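Local coordinates for oxidoreductase (Azotobacter vinelandii, PDB 7D5M), which binds NAD+ in a Rossmann-fold domain and, as a homolog of inositol dehydrogenase, probably oxidises a polyol or sugar-like substrate, at residues A133-V138 / D345-G350; N243-M248 / L257-A262; R306-L311 / I321-P326. One frame throughout, in Å; residues are numbered along the deposited sequence.

Contact 1: residues A133-V138 / D345-G350; sequences ANNRVV and DATERG
Arg136 and Glu348 form a salt bridge between the loop 133-138 and the last turn of helix 329-349. Arg136 NH1 gives a hydrogen bond of 3.1 Å to Glu348 OE2, taken on the syn lone pair of that oxygen, and NH2 adds a weak second one to the same atom. The guanidinium and carboxylate planes stand 85° apart. The arginine chain is bent at chi2 and chi3, which turns the guanidinium back over its own loop, where NE makes weak bonds to the carbonyl oxygens of Asn134 and Asn135 and NH2 a weak one to Asn135 O. Each partner has a further polar contact: Gly108 O takes a bond from Arg136 NH1, and Glu348 OE2 also meets His110 NE2.

Thr347 carries the van der Waals part. Its methyl CG2 lies 3.2 Å from Asn135 O and 3.8 Å from Asn135 ND2. OG1, which bonds to Ala343 O one turn back in the helix, lies 3.5 Å from Val137 CG2. With OG1 beside the backbone N (chi1 -63°), CG2 is the branch presented to Asn135.

A water completes the set, accepting from Asn135 ND2 at 3.0 Å and donating to Thr347 O at 2.6 Å.

Both segments leave their helices in the same way. Asn135 and Gly350, each with positive phi, close Schellman motifs at the ends of helices 121-133 and 329-349. The contact thus sets a helix C-terminus of the NAD-binding Rossmann fold, just before strand 138-140, against the end of a helix from the C-terminal family region.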
loop_
_atom_site.group_PDB
_atom_site.type_symbol
_atom_site.label_atom_id
_atom_site.label_comp_id
_atom_site.label_asym_id
_atom_site.label_seq_id
_atom_site.Cartn_x
_atom_site.Cartn_y
_atom_site.Cartn_z
ATOM N N ALA A 133 -27.831 -18.487 -35.784
ATOM C CA ALA A 133 -28.811 -18.676 -36.884
ATOM C C ALA A 133 -29.485 -17.337 -37.212
ATOM O O ALA A 133 -29.704 -17.053 -38.412
ATOM C CB ALA A 133 -29.827 -19.733 -36.518
ATOM N N ASN A 134 -29.786 -16.519 -36.199
ATOM C CA ASN A 134 -30.530 -15.242 -36.365
ATOM C C ASN A 134 -29.563 -14.066 -36.600
ATOM O O ASN A 134 -30.033 -12.936 -36.689
ATOM C CB ASN A 134 -31.460 -15.023 -35.171
ATOM C CG ASN A 134 -32.645 -15.965 -35.216
ATOM O OD1 ASN A 134 -33.583 -15.712 -35.966
ATOM N ND2 ASN A 134 -32.587 -17.063 -34.471
ATOM N N ASN A 135 -28.248 -14.330 -36.637
ATOM C CA ASN A 135 -27.187 -13.350 -36.965
ATOM C C ASN A 135 -27.296 -12.183 -35.979
ATOM O O ASN A 135 -27.265 -11.024 -36.416
ATOM C CB ASN A 135 -27.288 -12.898 -38.427
ATOM C CG ASN A 135 -26.068 -12.134 -38.887
ATOM O OD1 ASN A 135 -24.973 -12.343 -38.374
ATOM N ND2 ASN A 135 -26.242 -11.257 -39.863
ATOM N N ARG A 136 -27.473 -12.488 -34.693
ATOM C CA ARG A 136 -27.612 -11.466 -33.631
ATOM C C ARG A 136 -26.323 -11.445 -32.810
ATOM O O ARG A 136 -25.694 -12.499 -32.632
ATOM C CB ARG A 136 -28.819 -11.749 -32.726
ATOM C CG ARG A 136 -30.162 -11.846 -33.440
ATOM C CD ARG A 136 -30.628 -10.572 -34.129
ATOM N NE ARG A 136 -29.940 -10.309 -35.390
ATOM C CZ ARG A 136 -29.999 -9.173 -36.074
ATOM N NH1 ARG A 136 -30.766 -8.181 -35.650
ATOM N NH2 ARG A 136 -29.299 -9.036 -37.188
ATOM N N VAL A 137 -25.953 -10.254 -32.358
ATOM C CA VAL A 137 -24.896 -10.031 -31.332
ATOM C C VAL A 137 -25.509 -10.344 -29.969
ATOM O O VAL A 137 -26.628 -9.884 -29.708
ATOM C CB VAL A 137 -24.382 -8.586 -31.391
ATOM C CG1 VAL A 137 -23.410 -8.297 -30.263
ATOM C CG2 VAL A 137 -23.759 -8.277 -32.743
ATOM N N VAL A 138 -24.807 -11.117 -29.144
ATOM C CA VAL A 138 -25.141 -11.274 -27.700
ATOM C C VAL A 138 -23.922 -10.810 -26.904
ATOM O O VAL A 138 -22.929 -11.548 -26.859
ATOM C CB VAL A 138 -25.555 -12.713 -27.334
ATOM C CG1 VAL A 138 -25.801 -12.856 -25.837
ATOM C CG2 VAL A 138 -26.791 -13.154 -28.106
ATOM N N ASP A 345 -24.560 -2.461 -34.898
ATOM C CA ASP A 345 -24.667 -1.569 -36.082
ATOM C C ASP A 345 -23.916 -2.202 -37.261
ATOM O O ASP A 345 -24.498 -2.209 -38.371
ATOM C CB ASP A 345 -24.136 -0.169 -35.774
ATOM C CG ASP A 345 -24.140 0.734 -36.993
ATOM O OD1 ASP A 345 -25.234 1.143 -37.408
ATOM O OD2 ASP A 345 -23.050 0.972 -37.526
ATOM N N ALA A 346 -22.706 -2.723 -37.033
ATOM C CA ALA A 346 -21.859 -3.375 -38.063
ATOM C C ALA A 346 -22.600 -4.593 -38.630
ATOM O O ALA A 346 -22.471 -4.854 -39.853
ATOM C CB ALA A 346 -20.512 -3.762 -37.515
ATOM N N THR A 347 -23.342 -5.318 -37.785
ATOM C CA THR A 347 -24.089 -6.531 -38.207
ATOM C C THR A 347 -25.177 -6.084 -39.191
ATOM O O THR A 347 -25.270 -6.677 -40.293
ATOM C CB THR A 347 -24.627 -7.313 -36.997
ATOM O OG1 THR A 347 -23.521 -7.773 -36.218
ATOM C CG2 THR A 347 -25.478 -8.499 -37.399
ATOM N N GLU A 348 -25.942 -5.052 -38.829
ATOM C CA GLU A 348 -27.030 -4.477 -39.665
ATOM C C GLU A 348 -26.459 -4.007 -41.007
ATOM O O GLU A 348 -27.124 -4.232 -42.030
ATOM C CB GLU A 348 -27.719 -3.308 -38.959
ATOM C CG GLU A 348 -28.474 -3.706 -37.704
ATOM C CD GLU A 348 -29.407 -4.889 -37.888
ATOM O OE1 GLU A 348 -30.162 -4.881 -38.877
ATOM O OE2 GLU A 348 -29.363 -5.819 -37.053
ATOM N N ARG A 349 -25.271 -3.398 -41.013
ATOM C CA ARG A 349 -24.662 -2.801 -42.234
ATOM C C ARG A 349 -23.918 -3.863 -43.061
ATOM O O ARG A 349 -23.549 -3.551 -44.211
ATOM C CB ARG A 349 -23.723 -1.655 -41.840
ATOM C CG ARG A 349 -24.445 -0.431 -41.299
ATOM C CD ARG A 349 -23.518 0.765 -41.096
ATOM N NE ARG A 349 -22.403 0.484 -40.189
ATOM C CZ ARG A 349 -21.169 0.142 -40.548
ATOM N NH1 ARG A 349 -20.834 0.017 -41.824
ATOM N NH2 ARG A 349 -20.254 -0.096 -39.625
ATOM N N GLY A 350 -23.675 -5.059 -42.514
ATOM C CA GLY A 350 -22.847 -6.097 -43.158
ATOM C C GLY A 350 -21.389 -5.677 -43.268
ATOM O O GLY A 350 -20.752 -6.001 -44.286
HETATM O O HOH W 1 -24.776 -9.067 -41.266
#

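Contact 2: residues N243-M248 / L257-A262; sequences NAYTLM and LVWSSA
Asn243 reaches across to Trp259 and Ser261 with one side-chain oxygen. From CB, which lies 4.1 Å from Ser261 OG, the chain runs to CG, placed anti to the backbone N (chi1 -165°), which carries the amide over toward strand 255-261. At its tip, OD1 accepts two hydrogen bonds. Ser261 OG donates to Asn243 OD1 at 2.8 Å, in the carbonyl plane and on a lone pair; Trp259 NE1 donates to the same Asn243 OD1 at 2.9 Å, nearly straight (163°) but tilted from that plane. OD1 lies close to the indole plane, so it meets the tryptophan at its edge. The other branch, ND2, bonds to Gln231 OE1 on the next strand and weakly to Tyr245 OH, so both ends of the amide are held.

These residues belong to an antiparallel beta hairpin, strands 243-250 and 255-261, in the large mixed sheet of the C-terminal domain of this Gfo/Idh/MocA-type oxidoreductase. Ala244 with Ser260 and Thr246 with Val258 are its hydrogen-bonded pairs; Thr246 N meets Val258 O at 2.8 Å.

Beside Asn243, the Tyr245 and Trp259 rings point the same way with near-parallel planes (7°), but slide so far apart that they barely overlap; Tyr245 CE1 comes 3.9 Å from Trp259 CD1. His169 of the second subunit packs against both rings and bonds to Tyr245 OH. On the other face, a water donates to Val258 O at 2.8 Å and hydrogen-bonds to the hydroxyls of Thr246 and Ser260, while Met248 CE rests 4.2 Å from Val258 CG2.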
loop_
_atom_site.group_PDB
_atom_site.type_symbol
_atom_site.label_atom_id
_atom_site.label_comp_id
_atom_site.label_asym_id
_atom_site.label_seq_id
_atom_site.Cartn_x
_atom_site.Cartn_y
_atom_site.Cartn_z
ATOM N N ASN A 243 -18.404 -20.415 -0.713
ATOM C CA ASN A 243 -16.927 -20.468 -0.804
ATOM C C ASN A 243 -16.551 -21.631 -1.710
ATOM O O ASN A 243 -17.217 -22.678 -1.620
ATOM C CB ASN A 243 -16.308 -20.623 0.581
ATOM C CG ASN A 243 -14.828 -20.321 0.564
ATOM O OD1 ASN A 243 -14.443 -19.165 0.412
ATOM N ND2 ASN A 243 -14.003 -21.350 0.696
ATOM N N ALA A 244 -15.535 -21.475 -2.549
ATOM C CA ALA A 244 -15.070 -22.588 -3.394
ATOM C C ALA A 244 -13.613 -22.399 -3.807
ATOM O O ALA A 244 -13.144 -21.242 -3.965
ATOM C CB ALA A 244 -15.977 -22.727 -4.586
ATOM N N TYR A 245 -12.931 -23.527 -3.952
ATOM C CA TYR A 245 -11.569 -23.636 -4.509
ATOM C C TYR A 245 -11.651 -24.442 -5.793
ATOM O O TYR A 245 -12.058 -25.620 -5.739
ATOM C CB TYR A 245 -10.625 -24.322 -3.522
ATOM C CG TYR A 245 -10.662 -23.680 -2.167
ATOM C CD1 TYR A 245 -9.879 -22.572 -1.891
ATOM C CD2 TYR A 245 -11.504 -24.157 -1.174
ATOM C CE1 TYR A 245 -9.924 -21.958 -0.652
ATOM C CE2 TYR A 245 -11.568 -23.548 0.063
ATOM C CZ TYR A 245 -10.766 -22.452 0.328
ATOM O OH TYR A 245 -10.835 -21.841 1.546
ATOM N N THR A 246 -11.236 -23.842 -6.901
ATOM C CA THR A 246 -11.126 -24.547 -8.193
ATOM C C THR A 246 -9.659 -24.611 -8.595
ATOM O O THR A 246 -9.039 -23.555 -8.792
ATOM C CB THR A 246 -11.973 -23.901 -9.287
ATOM O OG1 THR A 246 -13.294 -23.783 -8.769
ATOM C CG2 THR A 246 -11.943 -24.723 -10.559
ATOM N N LEU A 247 -9.128 -25.820 -8.705
ATOM C CA LEU A 247 -7.762 -26.050 -9.205
ATOM C C LEU A 247 -7.861 -26.640 -10.614
ATOM O O LEU A 247 -8.679 -27.577 -10.842
ATOM C CB LEU A 247 -7.018 -26.967 -8.236
ATOM C CG LEU A 247 -5.537 -27.162 -8.541
ATOM C CD1 LEU A 247 -4.767 -25.855 -8.414
ATOM C CD2 LEU A 247 -4.942 -28.208 -7.613
ATOM N N MET A 248 -7.094 -26.082 -11.539
ATOM C CA MET A 248 -7.165 -26.453 -12.970
ATOM C C MET A 248 -5.771 -26.766 -13.505
ATOM O O MET A 248 -4.796 -26.088 -13.121
ATOM C CB MET A 248 -7.775 -25.300 -13.768
ATOM C CG MET A 248 -9.033 -24.769 -13.134
ATOM S SD MET A 248 -9.903 -23.636 -14.215
ATOM C CE MET A 248 -8.813 -22.223 -14.208
ATOM N N LEU A 257 -5.797 -21.477 -10.490
ATOM C CA LEU A 257 -6.478 -21.565 -9.189
ATOM C C LEU A 257 -7.509 -20.452 -9.141
ATOM O O LEU A 257 -7.130 -19.315 -9.465
ATOM C CB LEU A 257 -5.435 -21.410 -8.083
ATOM C CG LEU A 257 -5.984 -21.335 -6.660
ATOM C CD1 LEU A 257 -6.642 -22.638 -6.244
ATOM C CD2 LEU A 257 -4.871 -20.963 -5.696
ATOM N N VAL A 258 -8.745 -20.781 -8.771
ATOM C CA VAL A 258 -9.816 -19.765 -8.560
ATOM C C VAL A 258 -10.355 -19.928 -7.144
ATOM O O VAL A 258 -10.867 -21.021 -6.808
ATOM C CB VAL A 258 -10.959 -19.861 -9.583
ATOM C CG1 VAL A 258 -11.929 -18.696 -9.439
ATOM C CG2 VAL A 258 -10.435 -19.957 -11.007
ATOM N N TRP A 259 -10.226 -18.880 -6.338
ATOM C CA TRP A 259 -10.901 -18.786 -5.026
ATOM C C TRP A 259 -12.143 -17.907 -5.183
ATOM O O TRP A 259 -11.992 -16.703 -5.451
ATOM C CB TRP A 259 -9.939 -18.275 -3.948
ATOM C CG TRP A 259 -10.612 -18.077 -2.630
ATOM C CD1 TRP A 259 -11.636 -18.814 -2.109
ATOM C CD2 TRP A 259 -10.305 -17.070 -1.652
ATOM N NE1 TRP A 259 -11.994 -18.331 -0.877
ATOM C CE2 TRP A 259 -11.191 -17.262 -0.573
ATOM C CE3 TRP A 259 -9.355 -16.043 -1.578
ATOM C CZ2 TRP A 259 -11.153 -16.455 0.562
ATOM C CZ3 TRP A 259 -9.317 -15.245 -0.458
ATOM C CH2 TRP A 259 -10.208 -15.452 0.600
ATOM N N SER A 260 -13.335 -18.501 -5.084
ATOM C CA SER A 260 -14.650 -17.812 -5.139
ATOM C C SER A 260 -15.202 -17.703 -3.718
ATOM O O SER A 260 -15.265 -18.745 -3.045
ATOM C CB SER A 260 -15.619 -18.561 -6.036
ATOM O OG SER A 260 -15.064 -18.797 -7.321
ATOM N N SER A 261 -15.587 -16.515 -3.244
ATOM C CA SER A 261 -16.103 -16.404 -1.855
ATOM C C SER A 261 -17.005 -15.189 -1.670
ATOM O O SER A 261 -16.717 -14.126 -2.246
ATOM C CB SER A 261 -14.968 -16.401 -0.859
ATOM O OG SER A 261 -15.463 -16.592 0.456
ATOM N N ALA A 262 -18.054 -15.361 -0.871
ATOM C CA ALA A 262 -18.902 -14.272 -0.354
ATOM C C ALA A 262 -18.769 -14.203 1.169
ATOM O O ALA A 262 -19.476 -13.390 1.773
ATOM C CB ALA A 262 -20.331 -14.488 -0.786
HETATM O O HOH W 2 -13.593 -21.204 -7.254
#

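Contact 3: residues R306-L311 / I321-P326; sequences RGMGYL and IGAGHP
In the long loop between strand 301-305 and helix 329-349, residues Arg306 to Met308, which lead into a type I beta turn from Met308 to Leu311, meet a type II turn from Gly322 to His325. Arg306 puts its guanidinium against the carbonyls of Ile321, Gly322 and His325, in and just before the second turn. NH1 and NH2 of Arg306 grip Ile321 O end-on, NH1 at 3.0 Å and nearly along the C=O axis, NH2 from above the carbonyl plane. Arg306 NH2 also donates to Gly322 O at 3.0 Å and, within the carbonyl plane, to His325 O at 2.8 Å. All three oxygens lie at the guanidinium edge. The chain is extended through chi2 and then bends at chi3 (64°), bringing the group around to these carbonyls. Asp319 OD1 makes a salt bridge with NH1, so the positive charge has a carboxylate partner as well.

Gly322 O is shared: His325 ND1 bonds to it at 2.8 Å, and the histidine and Arg306 NH2 come from opposite faces of its plane. This fixes the imidazole beside the turn, where its ring meets His269 of the third subunit edge-to-face.

Closer to the first turn, Ala323 CB sits 3.4 Å from Arg306 O and 3.7 Å from Met308 SD. Gly307 C packs on the same methyl, 3.8 Å from Ala323 CB. Two waters bridge the backbones, one joining Arg306 O to Gly324 N and the other Gly307 O to Ala323 N. Met268 of the third subunit packs on Met308 and Ala323. The arrangement is a type II beta turn whose carbonyls are held by an arginine side chain, in an irregular loop at a subunit interface of the tetramer.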
loop_
_atom_site.group_PDB
_atom_site.type_symbol
_atom_site.label_atom_id
_atom_site.label_comp_id
_atom_site.label_asym_id
_atom_site.label_seq_id
_atom_site.Cartn_x
_atom_site.Cartn_y
_atom_site.Cartn_z
ATOM N N ARG A 306 -2.754 3.389 -16.036
ATOM C CA ARG A 306 -3.715 3.738 -17.109
ATOM C C ARG A 306 -3.295 5.061 -17.746
ATOM O O ARG A 306 -2.964 6.025 -17.000
ATOM C CB ARG A 306 -5.119 3.894 -16.529
ATOM C CG ARG A 306 -6.218 4.056 -17.565
ATOM C CD ARG A 306 -7.471 4.639 -16.927
ATOM N NE ARG A 306 -7.286 5.985 -16.405
ATOM C CZ ARG A 306 -7.180 7.093 -17.139
ATOM N NH1 ARG A 306 -7.219 7.034 -18.465
ATOM N NH2 ARG A 306 -7.027 8.263 -16.542
ATOM N N GLY A 307 -3.335 5.131 -19.075
ATOM C CA GLY A 307 -3.185 6.402 -19.804
ATOM C C GLY A 307 -1.741 6.776 -20.111
ATOM O O GLY A 307 -1.540 7.821 -20.756
ATOM N N MET A 308 -0.753 5.974 -19.719
ATOM C CA MET A 308 0.671 6.352 -19.923
ATOM C C MET A 308 1.170 5.878 -21.294
ATOM O O MET A 308 0.742 4.818 -21.774
ATOM C CB MET A 308 1.563 5.804 -18.812
ATOM C CG MET A 308 1.340 6.508 -17.487
ATOM S SD MET A 308 1.689 8.286 -17.517
ATOM C CE MET A 308 3.478 8.248 -17.438
ATOM N N GLY A 309 2.094 6.645 -21.875
ATOM C CA GLY A 309 2.595 6.433 -23.249
ATOM C C GLY A 309 3.372 5.138 -23.436
ATOM O O GLY A 309 3.508 4.696 -24.591
ATOM N N TYR A 310 3.871 4.524 -22.360
ATOM C CA TYR A 310 4.600 3.230 -22.407
ATOM C C TYR A 310 3.638 2.046 -22.576
ATOM O O TYR A 310 4.136 0.925 -22.764
ATOM C CB TYR A 310 5.494 3.050 -21.178
ATOM C CG TYR A 310 4.817 3.207 -19.839
ATOM C CD1 TYR A 310 3.891 2.279 -19.385
ATOM C CD2 TYR A 310 5.132 4.272 -19.005
ATOM C CE1 TYR A 310 3.257 2.433 -18.163
ATOM C CE2 TYR A 310 4.529 4.427 -17.764
ATOM C CZ TYR A 310 3.591 3.496 -17.344
ATOM O OH TYR A 310 2.992 3.642 -16.132
ATOM N N LEU A 311 2.318 2.257 -22.504
ATOM C CA LEU A 311 1.331 1.157 -22.665
ATOM C C LEU A 311 1.227 0.773 -24.141
ATOM O O LEU A 311 1.456 1.633 -25.013
ATOM C CB LEU A 311 -0.053 1.572 -22.150
ATOM C CG LEU A 311 -0.142 1.908 -20.663
ATOM C CD1 LEU A 311 -1.536 2.404 -20.319
ATOM C CD2 LEU A 311 0.222 0.708 -19.800
ATOM N N ILE A 321 -9.993 10.411 -19.978
ATOM C CA ILE A 321 -9.280 11.548 -19.345
ATOM C C ILE A 321 -7.818 11.142 -19.130
ATOM O O ILE A 321 -7.525 9.941 -19.126
ATOM C CB ILE A 321 -10.001 11.965 -18.049
ATOM C CG1 ILE A 321 -9.528 13.334 -17.550
ATOM C CG2 ILE A 321 -9.878 10.859 -17.011
ATOM C CD1 ILE A 321 -10.430 13.986 -16.533
ATOM N N GLY A 322 -6.946 12.135 -18.981
ATOM C CA GLY A 322 -5.492 11.954 -18.852
ATOM C C GLY A 322 -5.108 11.073 -17.681
ATOM O O GLY A 322 -5.855 11.018 -16.675
ATOM N N ALA A 323 -3.963 10.404 -17.811
ATOM C CA ALA A 323 -3.321 9.577 -16.769
ATOM C C ALA A 323 -3.323 10.328 -15.435
ATOM O O ALA A 323 -3.143 11.568 -15.450
ATOM C CB ALA A 323 -1.915 9.242 -17.192
ATOM N N GLY A 324 -3.534 9.602 -14.333
ATOM C CA GLY A 324 -3.525 10.160 -12.968
ATOM C C GLY A 324 -4.916 10.507 -12.464
ATOM O O GLY A 324 -5.102 10.512 -11.245
ATOM N N HIS A 325 -5.863 10.811 -13.347
ATOM C CA HIS A 325 -7.294 10.966 -12.984
ATOM C C HIS A 325 -7.890 9.565 -12.904
ATOM O O HIS A 325 -7.805 8.821 -13.881
ATOM C CB HIS A 325 -8.060 11.815 -14.000
ATOM C CG HIS A 325 -7.488 13.165 -14.266
ATOM N ND1 HIS A 325 -6.537 13.385 -15.243
ATOM C CD2 HIS A 325 -7.770 14.369 -13.729
ATOM C CE1 HIS A 325 -6.226 14.672 -15.262
ATOM N NE2 HIS A 325 -6.990 15.297 -14.361
ATOM N N PRO A 326 -8.503 9.144 -11.772
ATOM C CA PRO A 326 -9.001 7.776 -11.657
ATOM C C PRO A 326 -10.283 7.543 -12.462
ATOM O O PRO A 326 -11.271 8.217 -12.223
ATOM C CB PRO A 326 -9.301 7.606 -10.162
ATOM C CG PRO A 326 -9.582 9.010 -9.689
ATOM C CD PRO A 326 -8.694 9.909 -10.528
HETATM O O HOH W 3 -6.101 6.412 -13.898
HETATM O O HOH W 4 -3.352 6.594 -14.409
HETATM O O HOH W 5 -2.902 10.279 -20.451
#

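Overall arrangement
Contact 2 is the buried one, a sheet hairpin; contact 1 lies at the surface and contact 3 is partly buried. No two share a helix or strand in their segments, though 345-350 ends the helix 329-349 that follows the loop of contact 3. Contacts 2 and 3 stay within the C-terminal family region and follow one another along the chain, both falling between the two segments of contact 1, which ties that region to the Rossmann fold. Their centres are 32 to 36 Å apart. Across the contact, arginine meets a carboxylate in contact 1 and backbone carbonyls in contact 3. Contact 2 relies on backbone pairing and neutral side chains. Other subunits touch contacts 2 and 3.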